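Local coordinates for DUF4974 domain-containing protein (Parabacteroides distasonis, PDB 4M0N) that probably acts as a membrane-bound anti-sigma factor of the FecR family, restraining a sigma factor, and is represented here by its C-terminal portion, at residues Lys31-Pro36 with Met49-Glu54; Asp88-Gly93 with Lys115-Met120; Met107-Arg112 with Met125-Asn130; Gly158-Asn163 with Glu175-Gln180; Thr165-Val170 with Phe190-Tyr195. The protein carries 1 engineered substitution. All blocks are in the same frame, centred on the assembly; numbering follows the deposited sequence. Where two conformers were deposited one is given.

Contact 1: residues Lys31-Pro36 with Met49-Glu54; sequences KQVTLP and MRYPTE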
# COMPACT_ATOMS: atom_id res chain seq x y z
N LYS A 31 11.65 0.33 5.81
CA LYS A 31 13.01 0.44 5.31
C LYS A 31 13.02 1.52 4.25
O LYS A 31 11.99 1.86 3.63
CB LYS A 31 13.55 -0.86 4.73
CG LYS A 31 13.72 -2.03 5.70
CD LYS A 31 14.84 -1.91 6.70
CE LYS A 31 14.89 -3.16 7.58
NZ LYS A 31 15.04 -4.44 6.79
N GLN A 32 14.19 2.11 4.08
CA GLN A 32 14.38 3.10 3.04
C GLN A 32 15.65 2.70 2.37
O GLN A 32 16.65 2.35 3.04
CB GLN A 32 14.45 4.54 3.58
CG GLN A 32 14.52 5.61 2.48
CD GLN A 32 14.76 7.03 3.00
OE1 GLN A 32 14.12 7.47 3.96
NE2 GLN A 32 15.69 7.75 2.36
N VAL A 33 15.63 2.71 1.06
CA VAL A 33 16.80 2.35 0.30
C VAL A 33 16.97 3.28 -0.88
O VAL A 33 16.00 3.76 -1.48
CB VAL A 33 16.77 0.88 -0.16
CG1 VAL A 33 15.66 0.65 -1.16
CG2 VAL A 33 18.11 0.46 -0.76
N THR A 34 18.21 3.57 -1.19
CA THR A 34 18.51 4.31 -2.37
C THR A 34 19.03 3.32 -3.41
O THR A 34 20.01 2.59 -3.17
CB THR A 34 19.51 5.42 -2.10
OG1 THR A 34 18.99 6.24 -1.06
CG2 THR A 34 19.72 6.25 -3.31
N LEU A 35 18.39 3.31 -4.57
CA LEU A 35 18.80 2.44 -5.65
C LEU A 35 20.03 2.97 -6.41
O LEU A 35 20.40 4.13 -6.27
CB LEU A 35 17.62 2.22 -6.60
CG LEU A 35 16.44 1.49 -5.98
CD1 LEU A 35 15.29 1.43 -6.96
CD2 LEU A 35 16.83 0.09 -5.54
N PRO A 36 20.66 2.11 -7.23
CA PRO A 36 21.87 2.51 -7.96
C PRO A 36 21.73 3.72 -8.86
O PRO A 36 22.73 4.38 -9.17
CB PRO A 36 22.18 1.27 -8.81
CG PRO A 36 21.58 0.14 -8.05
CD PRO A 36 20.33 0.69 -7.46
N MET A 49 11.20 -6.40 -1.97
CA MET A 49 11.62 -5.82 -3.22
C MET A 49 12.95 -6.46 -3.69
O MET A 49 13.88 -6.68 -2.89
CB MET A 49 11.73 -4.29 -3.13
CG MET A 49 12.20 -3.65 -4.43
SD MET A 49 12.22 -1.85 -4.41
CE MET A 49 13.57 -1.52 -3.32
N ARG A 50 13.01 -6.73 -4.99
CA ARG A 50 14.15 -7.36 -5.65
C ARG A 50 14.64 -6.38 -6.69
O ARG A 50 13.85 -5.85 -7.48
CB ARG A 50 13.60 -8.65 -6.32
CG ARG A 50 14.47 -9.82 -6.62
CD ARG A 50 13.54 -10.95 -7.11
NE ARG A 50 12.71 -11.43 -6.00
CZ ARG A 50 11.38 -11.35 -5.87
NH1 ARG A 50 10.59 -10.83 -6.79
NH2 ARG A 50 10.84 -11.83 -4.74
N TYR A 51 15.95 -6.10 -6.68
CA TYR A 51 16.55 -5.14 -7.60
C TYR A 51 17.98 -5.56 -7.85
O TYR A 51 18.55 -6.31 -7.04
CB TYR A 51 16.47 -3.72 -7.03
CG TYR A 51 17.19 -3.51 -5.70
CD1 TYR A 51 16.54 -3.75 -4.51
CD2 TYR A 51 18.50 -3.03 -5.64
CE1 TYR A 51 17.16 -3.57 -3.29
CE2 TYR A 51 19.13 -2.82 -4.42
CZ TYR A 51 18.44 -3.08 -3.24
OH TYR A 51 19.02 -2.91 -2.00
N PRO A 52 18.54 -5.11 -8.98
CA PRO A 52 19.91 -5.44 -9.35
C PRO A 52 20.89 -4.45 -8.70
O PRO A 52 20.56 -3.28 -8.50
CB PRO A 52 19.88 -5.29 -10.86
CG PRO A 52 18.95 -4.16 -11.11
CD PRO A 52 17.94 -4.17 -9.96
N THR A 53 22.10 -4.88 -8.37
CA THR A 53 23.09 -3.94 -7.81
C THR A 53 23.57 -2.90 -8.86
O THR A 53 24.14 -1.87 -8.50
CB THR A 53 24.23 -4.70 -7.11
OG1 THR A 53 24.71 -5.71 -7.99
CG2 THR A 53 23.69 -5.36 -5.80
N GLU A 54 23.31 -3.16 -10.13
CA GLU A 54 23.53 -2.20 -11.22
C GLU A 54 22.40 -2.35 -12.24
O GLU A 54 22.02 -3.48 -12.55
CB GLU A 54 24.88 -2.50 -11.87
CG GLU A 54 25.31 -1.57 -12.99
CD GLU A 54 26.81 -1.69 -13.28
OE1 GLU A 54 27.52 -2.38 -12.52
OE2 GLU A 54 27.29 -1.08 -14.26
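Leu-35 lies over the ring of Tyr-51 where the two packed beta sheets of the FecR region face each other: strand 31-34 is at the edge of one, strand 48-51 belongs to the other, and no hydrogen bond joins them. The leucine comes at the ring with one methyl: CD2 sits 3.7 Å from the Tyr-51 ring centroid and 18° off its normal, a CH-pi contact over the face. The tyrosine CG is placed between its own backbone N and carbonyl carbon (chi1 60°), which directs the ring toward the facing sheet. Val-33 points back at the phenol, its CG2 3.7 Å from Tyr-51 OH, and with its other methyl, CG1, meets Met-49 CE at 3.7 Å; the methionine chain turns at its last torsion to bring that methyl up. Ile-23 and Val-62, from neighbouring strands, also touch this cluster. With an alanine in place of Tyr-51, Leu-35 CD2 and Val-33 CG2 would probably both lose their partner and a gap would open between the sheets. Beyond the strands the contact continues through the proline ring: Pro-36 CG rests 3.3 Å from Thr-53 O.

Contact 2: residues Asp88-Gly93 with Lys115-Met120; sequences DVKVLG and KVEVDM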
# COMPACT_ATOMS: atom_id res chain seq x y z
N ASP A 88 2.60 -3.62 -14.28
CA ASP A 88 3.83 -2.86 -14.30
C ASP A 88 3.51 -1.39 -14.15
O ASP A 88 2.61 -0.86 -14.83
CB ASP A 88 4.55 -3.02 -15.64
CG ASP A 88 5.27 -4.35 -15.82
OD1 ASP A 88 5.44 -5.12 -14.86
OD2 ASP A 88 5.78 -4.62 -16.94
N VAL A 89 4.30 -0.70 -13.34
CA VAL A 89 4.17 0.74 -13.24
C VAL A 89 5.42 1.34 -13.86
O VAL A 89 6.54 1.11 -13.37
CB VAL A 89 4.02 1.18 -11.78
CG1 VAL A 89 3.88 2.68 -11.70
CG2 VAL A 89 2.86 0.42 -11.14
N LYS A 90 5.22 2.13 -14.92
CA LYS A 90 6.32 2.62 -15.75
C LYS A 90 6.42 4.13 -15.71
O LYS A 90 5.41 4.82 -15.91
CB LYS A 90 6.05 2.14 -17.15
CG LYS A 90 7.13 2.43 -18.15
CD LYS A 90 6.75 1.78 -19.47
CE LYS A 90 7.88 1.90 -20.47
NZ LYS A 90 8.14 3.32 -20.82
N VAL A 91 7.59 4.66 -15.40
CA VAL A 91 7.76 6.08 -15.36
C VAL A 91 9.09 6.47 -16.00
O VAL A 91 9.99 5.63 -16.16
CB VAL A 91 7.70 6.69 -13.94
CG1 VAL A 91 6.45 6.25 -13.18
CG2 VAL A 91 8.96 6.40 -13.14
N LEU A 92 9.22 7.75 -16.32
CA LEU A 92 10.54 8.30 -16.63
C LEU A 92 11.13 9.03 -15.42
O LEU A 92 12.32 8.97 -15.15
CB LEU A 92 10.44 9.26 -17.80
CG LEU A 92 9.80 8.71 -19.07
CD1 LEU A 92 9.82 9.81 -20.13
CD2 LEU A 92 10.52 7.48 -19.58
N GLY A 93 10.27 9.73 -14.71
CA GLY A 93 10.65 10.45 -13.50
C GLY A 93 9.34 10.81 -12.86
O GLY A 93 8.55 11.50 -13.45
N LYS A 115 4.31 11.80 -13.87
CA LYS A 115 3.38 11.09 -14.75
C LYS A 115 3.75 9.62 -14.69
O LYS A 115 4.93 9.28 -14.73
CB LYS A 115 3.46 11.61 -16.18
CG LYS A 115 3.00 13.06 -16.28
CD LYS A 115 2.94 13.55 -17.70
CE LYS A 115 2.62 15.03 -17.73
NZ LYS A 115 2.41 15.51 -19.10
N VAL A 116 2.74 8.77 -14.54
CA VAL A 116 2.94 7.36 -14.34
C VAL A 116 2.05 6.57 -15.31
O VAL A 116 0.88 6.89 -15.48
CB VAL A 116 2.55 7.02 -12.89
CG1 VAL A 116 2.60 5.55 -12.65
CG2 VAL A 116 3.46 7.79 -11.91
N GLU A 117 2.62 5.52 -15.91
CA GLU A 117 1.82 4.61 -16.75
C GLU A 117 1.65 3.29 -16.01
O GLU A 117 2.61 2.74 -15.53
CB GLU A 117 2.52 4.34 -18.08
CG GLU A 117 1.75 3.45 -19.03
CD GLU A 117 2.39 3.29 -20.41
OE1 GLU A 117 2.60 4.31 -21.09
OE2 GLU A 117 2.67 2.15 -20.82
N VAL A 118 0.43 2.78 -15.96
CA VAL A 118 0.16 1.52 -15.33
C VAL A 118 -0.29 0.55 -16.40
O VAL A 118 -1.35 0.72 -17.01
CB VAL A 118 -0.93 1.67 -14.26
CG1 VAL A 118 -1.18 0.32 -13.59
CG2 VAL A 118 -0.51 2.71 -13.21
N ASP A 119 0.50 -0.50 -16.58
CA ASP A 119 0.26 -1.45 -17.63
C ASP A 119 -0.21 -2.74 -17.00
O ASP A 119 0.50 -3.37 -16.22
CB ASP A 119 1.54 -1.73 -18.40
CG ASP A 119 2.12 -0.51 -19.04
OD1 ASP A 119 1.35 0.31 -19.59
OD2 ASP A 119 3.37 -0.37 -19.04
N MET A 120 -1.41 -3.16 -17.40
CA MET A 120 -2.05 -4.38 -16.92
C MET A 120 -2.39 -5.20 -18.18
O MET A 120 -2.34 -4.69 -19.30
CB MET A 120 -3.32 -4.04 -16.10
CG MET A 120 -3.06 -3.34 -14.76
SD MET A 120 -4.41 -2.31 -14.18
CE MET A 120 -4.40 -0.94 -15.35
O HOH W 1 7.25 9.84 -15.89
O HOH W 2 7.07 12.90 -15.05
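Neighbouring antiparallel strands of the mixed sheet of the FecR region meet here, Asp-88 pairing with Asp-119 and Lys-90 with Glu-117, with Val-89 and Val-118 as the non-hydrogen-bonded pair between them. Each hydrogen-bonded pair closes a ring of two bonds: Asp-119 N gives to Asp-88 O at 2.8 Å, and Lys-90 N to Glu-117 O at 2.7 Å, with return bonds of 2.9 Å from Asp-88 N to Asp-119 O and from Glu-117 N to Lys-90 O. Past Val-91 direct bonding gives way to water, one molecule accepting from Leu-92 N and donating to Lys-115 O. The two faces differ sharply. Asp-88, Lys-90, Glu-117 and Asp-119 make a charged side, where Arg-83 holds the Asp-88 carboxylate in a salt bridge. On the apolar side Val-89 CG1 presses on Val-116 CG1 at a tight 3.3 Å, and Val-116 CG2 lies alongside Val-91 CG1 at 3.6 Å. These valines touch Phe-96, Val-109 and Val-111 of the second sheet, the two-faced pattern of strands in a beta sandwich.

Contact 3: residues Met107-Arg112 with Met125-Asn130; sequences MAVSVR and MRLLPN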
# COMPACT_ATOMS: atom_id res chain seq x y z
N MET A 107 -5.22 -3.67 -4.86
CA MET A 107 -3.94 -3.10 -5.21
C MET A 107 -4.19 -1.67 -5.70
O MET A 107 -5.20 -1.40 -6.31
CB MET A 107 -3.32 -3.97 -6.30
CG MET A 107 -2.03 -3.49 -6.89
SD MET A 107 -2.21 -2.48 -8.36
CE MET A 107 -0.47 -2.51 -8.81
N ALA A 108 -3.31 -0.75 -5.34
CA ALA A 108 -3.50 0.63 -5.76
C ALA A 108 -2.19 1.32 -6.05
O ALA A 108 -1.19 1.16 -5.33
CB ALA A 108 -4.23 1.44 -4.71
N VAL A 109 -2.22 2.11 -7.13
CA VAL A 109 -1.11 2.97 -7.50
C VAL A 109 -1.59 4.41 -7.44
O VAL A 109 -2.63 4.75 -7.99
CB VAL A 109 -0.63 2.65 -8.94
CG1 VAL A 109 0.47 3.60 -9.38
CG2 VAL A 109 -0.19 1.19 -9.02
N SER A 110 -0.84 5.24 -6.72
CA SER A 110 -1.25 6.62 -6.40
C SER A 110 -0.09 7.54 -6.68
O SER A 110 1.01 7.33 -6.18
CB SER A 110 -1.62 6.72 -4.93
OG SER A 110 -2.55 5.72 -4.51
N VAL A 111 -0.32 8.57 -7.50
CA VAL A 111 0.76 9.42 -7.99
C VAL A 111 0.87 10.67 -7.13
O VAL A 111 -0.11 11.36 -6.90
CB VAL A 111 0.53 9.85 -9.45
CG1 VAL A 111 1.69 10.70 -9.94
CG2 VAL A 111 0.32 8.63 -10.34
N ARG A 112 2.07 10.93 -6.63
CA ARG A 112 2.35 12.14 -5.88
C ARG A 112 2.87 13.26 -6.78
O ARG A 112 2.39 14.39 -6.73
CB ARG A 112 3.35 11.86 -4.78
CG ARG A 112 3.63 13.05 -3.90
CD ARG A 112 2.71 13.03 -2.70
NE ARG A 112 3.03 14.04 -1.70
CZ ARG A 112 2.65 15.32 -1.76
NH1 ARG A 112 1.91 15.79 -2.76
NH2 ARG A 112 3.01 16.15 -0.78
N MET A 125 -3.15 2.65 -18.53
CA MET A 125 -3.68 3.91 -18.06
C MET A 125 -2.56 4.83 -17.64
O MET A 125 -1.62 4.41 -17.01
CB MET A 125 -4.61 3.65 -16.89
CG MET A 125 -5.73 2.67 -17.24
SD MET A 125 -6.97 2.40 -15.94
CE MET A 125 -7.95 3.86 -16.22
N ARG A 126 -2.70 6.11 -17.98
CA ARG A 126 -1.73 7.08 -17.54
C ARG A 126 -2.35 7.88 -16.41
O ARG A 126 -3.54 8.23 -16.45
CB ARG A 126 -1.26 7.94 -18.70
CG ARG A 126 -0.45 7.14 -19.70
CD ARG A 126 0.34 7.99 -20.68
NE ARG A 126 -0.53 8.71 -21.61
CZ ARG A 126 -0.21 9.06 -22.85
NH1 ARG A 126 0.97 8.74 -23.37
NH2 ARG A 126 -1.10 9.72 -23.59
N LEU A 127 -1.54 8.18 -15.41
CA LEU A 127 -2.01 8.84 -14.19
C LEU A 127 -1.17 10.07 -13.93
O LEU A 127 0.02 10.09 -14.23
CB LEU A 127 -1.84 7.92 -13.01
CG LEU A 127 -2.71 6.67 -13.00
CD1 LEU A 127 -2.27 5.86 -11.80
CD2 LEU A 127 -4.19 7.01 -12.97
N LEU A 128 -1.83 11.08 -13.38
CA LEU A 128 -1.21 12.31 -12.98
C LEU A 128 -1.30 12.47 -11.46
O LEU A 128 -1.92 11.67 -10.78
CB LEU A 128 -1.98 13.46 -13.65
CG LEU A 128 -1.96 13.52 -15.17
CD1 LEU A 128 -2.96 14.60 -15.62
CD2 LEU A 128 -0.54 13.85 -15.58
N PRO A 129 -0.68 13.55 -10.92
CA PRO A 129 -0.70 13.71 -9.47
C PRO A 129 -2.08 13.72 -8.88
O PRO A 129 -3.01 14.31 -9.41
CB PRO A 129 0.05 15.03 -9.27
CG PRO A 129 1.05 15.04 -10.40
CD PRO A 129 0.23 14.52 -11.56
N ASN A 130 -2.21 13.01 -7.77
CA ASN A 130 -3.47 12.86 -7.05
C ASN A 130 -4.57 12.14 -7.83
O ASN A 130 -5.75 12.35 -7.61
CB ASN A 130 -3.90 14.17 -6.44
CG ASN A 130 -2.81 14.78 -5.58
OD1 ASN A 130 -2.18 14.07 -4.79
ND2 ASN A 130 -2.48 16.01 -5.83
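Val-111 and Asn-130 are joined by the single hydrogen bond of the contact: Asn-130 N donates to Val-111 O at 2.8 Å, nearly straight at the hydrogen (167°) but tilted 25° from the carbonyl plane. The same oxygen receives a CA-H...O contact from Pro-129 CA at 3.5 Å, giving it two neighbours from one turn of chain. Asn-130 adopts left-handed backbone angles, and its side-chain OD1 is taken by the backbone N of Ala-149, which ties the turn to helix 149-152.

The remaining contacts are van der Waals. Val-111 sets its branched carbon against the Leu-128 carbonyl, CB standing 3.3 Å from Leu-128 O. Its CG2, anti to the carbonyl carbon, turns to Leu-127 and touches CB at 3.5 Å, the two side chains meeting at a slant. Leu-127 CD1 extends further, to 4.3 Å from Val-109 CG1. On the outer side Pro-129 sets its CB against the carbonyl Arg-112 O at 3.5 Å. Val-116, Val-118 and Ile-133 add to the apolar layer around Val-109, Val-111 and Leu-127. Strand 123-127 edges one sheet, while the chain after Asn-130 enters strand 131-136 beside 106-111 in the other: a crossover between the packed sheets of a beta sandwich.

Contact 4: residues Gly158-Asn163 with Glu175-Gln180; sequences GGLYFN and ERMYNQ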
# COMPACT_ATOMS: atom_id res chain seq x y z
N GLY A 158 4.24 7.46 9.64
CA GLY A 158 3.49 6.74 10.65
C GLY A 158 2.01 7.05 10.70
O GLY A 158 1.34 6.75 11.68
N GLY A 159 1.48 7.64 9.64
CA GLY A 159 0.06 7.85 9.54
C GLY A 159 -0.70 6.69 8.92
O GLY A 159 -0.14 5.83 8.24
N LEU A 160 -1.98 6.67 9.22
CA LEU A 160 -2.98 5.83 8.56
C LEU A 160 -3.98 6.75 7.91
O LEU A 160 -4.33 7.79 8.46
CB LEU A 160 -3.71 4.96 9.59
CG LEU A 160 -2.87 3.91 10.29
CD1 LEU A 160 -3.61 3.34 11.50
CD2 LEU A 160 -2.49 2.79 9.32
N TYR A 161 -4.41 6.39 6.71
CA TYR A 161 -5.44 7.15 6.02
C TYR A 161 -6.46 6.19 5.45
O TYR A 161 -6.11 5.30 4.65
CB TYR A 161 -4.79 7.97 4.90
CG TYR A 161 -5.78 8.64 3.97
CD1 TYR A 161 -6.79 9.47 4.46
CD2 TYR A 161 -5.71 8.45 2.60
CE1 TYR A 161 -7.68 10.10 3.60
CE2 TYR A 161 -6.59 9.08 1.74
CZ TYR A 161 -7.57 9.90 2.24
OH TYR A 161 -8.45 10.51 1.39
N PHE A 162 -7.71 6.37 5.86
CA PHE A 162 -8.80 5.54 5.35
C PHE A 162 -9.82 6.46 4.72
O PHE A 162 -10.21 7.46 5.29
CB PHE A 162 -9.42 4.69 6.46
CG PHE A 162 -8.41 3.89 7.24
CD1 PHE A 162 -7.53 3.03 6.59
CD2 PHE A 162 -8.35 3.99 8.62
CE1 PHE A 162 -6.60 2.28 7.30
CE2 PHE A 162 -7.42 3.24 9.33
CZ PHE A 162 -6.55 2.39 8.68
N ASN A 163 -10.21 6.13 3.51
CA ASN A 163 -11.23 6.87 2.81
C ASN A 163 -12.16 5.85 2.19
O ASN A 163 -11.86 5.31 1.14
CB ASN A 163 -10.62 7.79 1.77
CG ASN A 163 -11.66 8.60 1.01
OD1 ASN A 163 -12.79 8.81 1.48
ND2 ASN A 163 -11.28 9.07 -0.17
N GLU A 175 -2.63 -4.89 11.15
CA GLU A 175 -1.78 -6.03 11.48
C GLU A 175 -0.34 -5.80 11.05
O GLU A 175 0.61 -6.08 11.80
CB GLU A 175 -2.27 -7.31 10.81
CG GLU A 175 -3.59 -7.84 11.30
CD GLU A 175 -3.91 -9.17 10.66
OE1 GLU A 175 -4.15 -9.19 9.43
OE2 GLU A 175 -3.91 -10.17 11.39
N ARG A 176 -0.16 -5.27 9.85
CA ARG A 176 1.17 -5.02 9.34
C ARG A 176 1.91 -3.87 10.04
O ARG A 176 3.10 -3.95 10.31
CB ARG A 176 1.08 -4.74 7.85
CG ARG A 176 0.76 -5.98 7.07
CD ARG A 176 0.92 -5.74 5.57
NE ARG A 176 -0.11 -4.84 5.07
CZ ARG A 176 -1.17 -5.21 4.35
NH1 ARG A 176 -1.39 -6.46 4.03
NH2 ARG A 176 -2.06 -4.28 3.97
N MET A 177 1.18 -2.80 10.33
CA MET A 177 1.76 -1.64 11.01
C MET A 177 2.20 -1.95 12.41
O MET A 177 3.29 -1.55 12.80
CB MET A 177 0.77 -0.47 11.09
CG MET A 177 1.30 0.72 11.90
SD MET A 177 0.35 2.23 11.59
CE MET A 177 0.84 2.74 9.93
N TYR A 178 1.31 -2.60 13.18
CA TYR A 178 1.50 -2.80 14.59
C TYR A 178 2.07 -4.17 14.96
O TYR A 178 2.34 -4.43 16.13
CB TYR A 178 0.19 -2.53 15.33
CG TYR A 178 -0.26 -1.09 15.18
CD1 TYR A 178 0.33 -0.07 15.92
CD2 TYR A 178 -1.24 -0.74 14.27
CE1 TYR A 178 -0.07 1.25 15.77
CE2 TYR A 178 -1.65 0.57 14.12
CZ TYR A 178 -1.08 1.57 14.89
OH TYR A 178 -1.48 2.89 14.74
N ASN A 179 2.31 -5.01 13.95
CA ASN A 179 2.78 -6.37 14.16
C ASN A 179 1.95 -7.12 15.20
O ASN A 179 2.47 -7.65 16.21
CB ASN A 179 4.25 -6.39 14.50
CG ASN A 179 4.81 -7.79 14.49
OD1 ASN A 179 4.30 -8.66 13.79
ND2 ASN A 179 5.85 -8.01 15.27
N GLN A 180 0.65 -7.16 14.92
CA GLN A 180 -0.33 -7.70 15.83
C GLN A 180 -1.41 -8.42 15.04
O GLN A 180 -2.05 -7.82 14.19
CB GLN A 180 -0.94 -6.56 16.64
CG GLN A 180 -2.13 -6.96 17.49
CD GLN A 180 -1.81 -8.08 18.48
OE1 GLN A 180 -0.97 -7.90 19.38
NE2 GLN A 180 -2.46 -9.23 18.32
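Met-177 reaches from the last turn of its helix to Leu-160 on the strand opposite. From CB the chain runs outward with CG anti to the backbone N (chi1 175°), and this CG lies over the centre of the neighbouring Tyr-178 ring, 3.6 Å above its plane. SD comes next and meets the isobutyl group, 3.7 Å from Leu-160 CD2 and 3.9 Å from Leu-160 CG. A bend at the last torsion (-73°) then turns CE in toward the strand backbone, where it presses on Leu-160 CD2 at a tight 3.4 Å and stands 3.7 Å from Gly-159 O. The pair belongs to the FecR C-terminal domain, grouped with the secretin N0 domains, in which helix 167-178 folds back over the strand that leads into it. Val-206 of helix 203-214 and Leu-174 also touch Leu-160, so helical residues crowd round this one leucine. Cut back to an alanine, Leu-160 would lose both methyls, and the Met-177 thioether is likely to be left over a gap and free to turn. The other methyl, CD1, approaches Tyr-178 near the plane of its ring, at the edge, 3.9 Å from OH; that hydroxyl is hydrogen-bonded to Lys-201 O.

Contact 5: residues Thr165-Val170 with Phe190-Tyr195; sequences TPISSV and FDDYIY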
# COMPACT_ATOMS: atom_id res chain seq x y z
N THR A 165 -12.49 2.96 3.16
CA THR A 165 -11.68 1.77 3.08
C THR A 165 -12.43 0.62 3.69
O THR A 165 -12.96 0.75 4.79
CB THR A 165 -10.35 1.97 3.84
OG1 THR A 165 -9.68 3.10 3.29
CG2 THR A 165 -9.47 0.76 3.72
N PRO A 166 -12.49 -0.53 3.00
CA PRO A 166 -13.16 -1.66 3.62
C PRO A 166 -12.47 -2.11 4.91
O PRO A 166 -11.24 -2.13 4.95
CB PRO A 166 -13.06 -2.76 2.56
CG PRO A 166 -12.88 -2.03 1.27
CD PRO A 166 -12.07 -0.83 1.62
N ILE A 167 -13.26 -2.47 5.91
CA ILE A 167 -12.73 -2.92 7.22
C ILE A 167 -11.73 -4.08 7.07
O ILE A 167 -10.72 -4.11 7.76
CB ILE A 167 -13.87 -3.22 8.24
CG1 ILE A 167 -13.32 -3.54 9.63
CG2 ILE A 167 -14.77 -4.35 7.77
CD1 ILE A 167 -12.49 -2.45 10.27
N SER A 168 -11.96 -5.00 6.13
CA SER A 168 -11.03 -6.12 5.94
C SER A 168 -9.65 -5.62 5.54
O SER A 168 -8.62 -6.14 5.97
CB SER A 168 -11.55 -7.12 4.90
OG SER A 168 -12.01 -6.46 3.72
N SER A 169 -9.62 -4.59 4.69
CA SER A 169 -8.37 -4.00 4.27
C SER A 169 -7.73 -3.21 5.41
O SER A 169 -6.54 -3.30 5.62
CB SER A 169 -8.57 -3.10 3.04
OG SER A 169 -9.07 -3.85 1.95
N VAL A 170 -8.52 -2.43 6.12
CA VAL A 170 -8.05 -1.72 7.32
C VAL A 170 -7.33 -2.69 8.26
O VAL A 170 -6.24 -2.40 8.74
CB VAL A 170 -9.24 -1.06 8.07
CG1 VAL A 170 -8.84 -0.63 9.47
CG2 VAL A 170 -9.76 0.14 7.27
N PHE A 190 -19.25 -7.96 8.70
CA PHE A 190 -18.33 -6.81 8.64
C PHE A 190 -18.35 -6.16 7.26
O PHE A 190 -17.44 -6.35 6.45
CB PHE A 190 -16.90 -7.23 9.01
CG PHE A 190 -16.72 -7.50 10.48
CD1 PHE A 190 -16.49 -6.45 11.36
CD2 PHE A 190 -16.76 -8.79 10.98
CE1 PHE A 190 -16.32 -6.68 12.71
CE2 PHE A 190 -16.60 -9.03 12.33
CZ PHE A 190 -16.37 -7.98 13.20
N ASP A 191 -19.40 -5.38 7.01
CA ASP A 191 -19.61 -4.74 5.72
C ASP A 191 -19.18 -3.28 5.75
O ASP A 191 -19.53 -2.50 4.86
CB ASP A 191 -21.11 -4.84 5.37
CG ASP A 191 -21.37 -5.03 3.89
OD1 ASP A 191 -20.96 -4.16 3.08
OD2 ASP A 191 -22.01 -6.04 3.54
N ASP A 192 -18.39 -2.90 6.75
CA ASP A 192 -18.14 -1.49 7.03
C ASP A 192 -17.07 -0.88 6.12
O ASP A 192 -16.15 -1.56 5.65
CB ASP A 192 -17.71 -1.31 8.49
CG ASP A 192 -18.63 -2.02 9.46
OD1 ASP A 192 -18.59 -3.27 9.52
OD2 ASP A 192 -19.38 -1.32 10.18
N TYR A 193 -17.22 0.41 5.87
CA TYR A 193 -16.20 1.19 5.19
C TYR A 193 -15.69 2.25 6.17
O TYR A 193 -16.48 2.89 6.87
CB TYR A 193 -16.78 1.83 3.92
CG TYR A 193 -17.16 0.80 2.88
CD1 TYR A 193 -16.19 0.08 2.21
CD2 TYR A 193 -18.51 0.55 2.59
CE1 TYR A 193 -16.52 -0.87 1.27
CE2 TYR A 193 -18.85 -0.41 1.64
CZ TYR A 193 -17.86 -1.11 0.98
OH TYR A 193 -18.17 -2.05 0.04
N ILE A 194 -14.37 2.39 6.24
CA ILE A 194 -13.75 3.24 7.24
C ILE A 194 -13.23 4.54 6.66
O ILE A 194 -12.66 4.57 5.54
CB ILE A 194 -12.60 2.50 7.94
CG1 ILE A 194 -13.08 1.13 8.45
CG2 ILE A 194 -12.00 3.34 9.05
CD1 ILE A 194 -14.19 1.16 9.47
N TYR A 195 -13.42 5.61 7.42
CA TYR A 195 -12.91 6.94 7.09
C TYR A 195 -12.08 7.44 8.25
O TYR A 195 -12.41 7.20 9.42
CB TYR A 195 -14.06 7.92 6.86
CG TYR A 195 -14.98 7.55 5.71
CD1 TYR A 195 -15.97 6.59 5.86
CD2 TYR A 195 -14.86 8.18 4.47
CE1 TYR A 195 -16.81 6.25 4.81
CE2 TYR A 195 -15.69 7.86 3.42
CZ TYR A 195 -16.66 6.89 3.59
OH TYR A 195 -17.49 6.58 2.52
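Thr-165 and Ile-194 form an antiparallel hydrogen-bonded pair, with Thr-165 N giving to Ile-194 O at 2.9 Å, on a lone pair, and Ile-194 N to Thr-165 O at 2.6 Å. Next come Pro-166 and Tyr-193 as a non-hydrogen-bonded pair, a position where the proline needs no N-H. Pro-166 is also the N-cap residue of helix 167-178, and the first helical amide, Ile-167 N, turns back to Asp-192 O at 3.0 Å, well out of the carbonyl plane (33°). On the side of Pro-166, its CG reaches the tyrosine ring at Tyr-193 CE1, 3.8 Å away, and Arg-164 adds a cation-pi contact to that ring. On the other side the helix turns apolar groups inward. Ile-167 splits its branches: CG2 touches Phe-190 CB at 3.8 Å, while CG1, anti to the backbone N (chi1 -174°), carries CD1 to 4.1 Å from Ile-194 CG1. Val-170 crosses Ile-194 at about a right angle, its CG2 3.7 Å from the Ile-194 CG1 methylene. Asp-192 has its carboxylate in a salt bridge with Lys-229. The polar bonding across the contact is thus all backbone, fixing the strand-to-helix switch, while aliphatic contacts hold the first helical turn against Ile-194.

Overall arrangement
From the N terminus, contact 1 comes first, closing the short excursion through strand 40-43 and setting edge strand 31-34 over strand 48-51 of the facing sheet. Contacts 2 and 3 follow and cross, their segments alternating: the first pairs strands within one sheet, the second joins that sheet's last strand to the other sheet, and they touch through the 116-120 and 123-127 pairing and through Val-111 on Val-116. After helix 149-152 the chain enters the C-terminal domain, where contacts 4 and 5 cross likewise, sharing strand 159-166 and helix 167-178 and meeting where Phe-162 packs on Ile-194 and Val-170. None nests; contacts 1 and 5 lie farthest apart, centres about 33 Å.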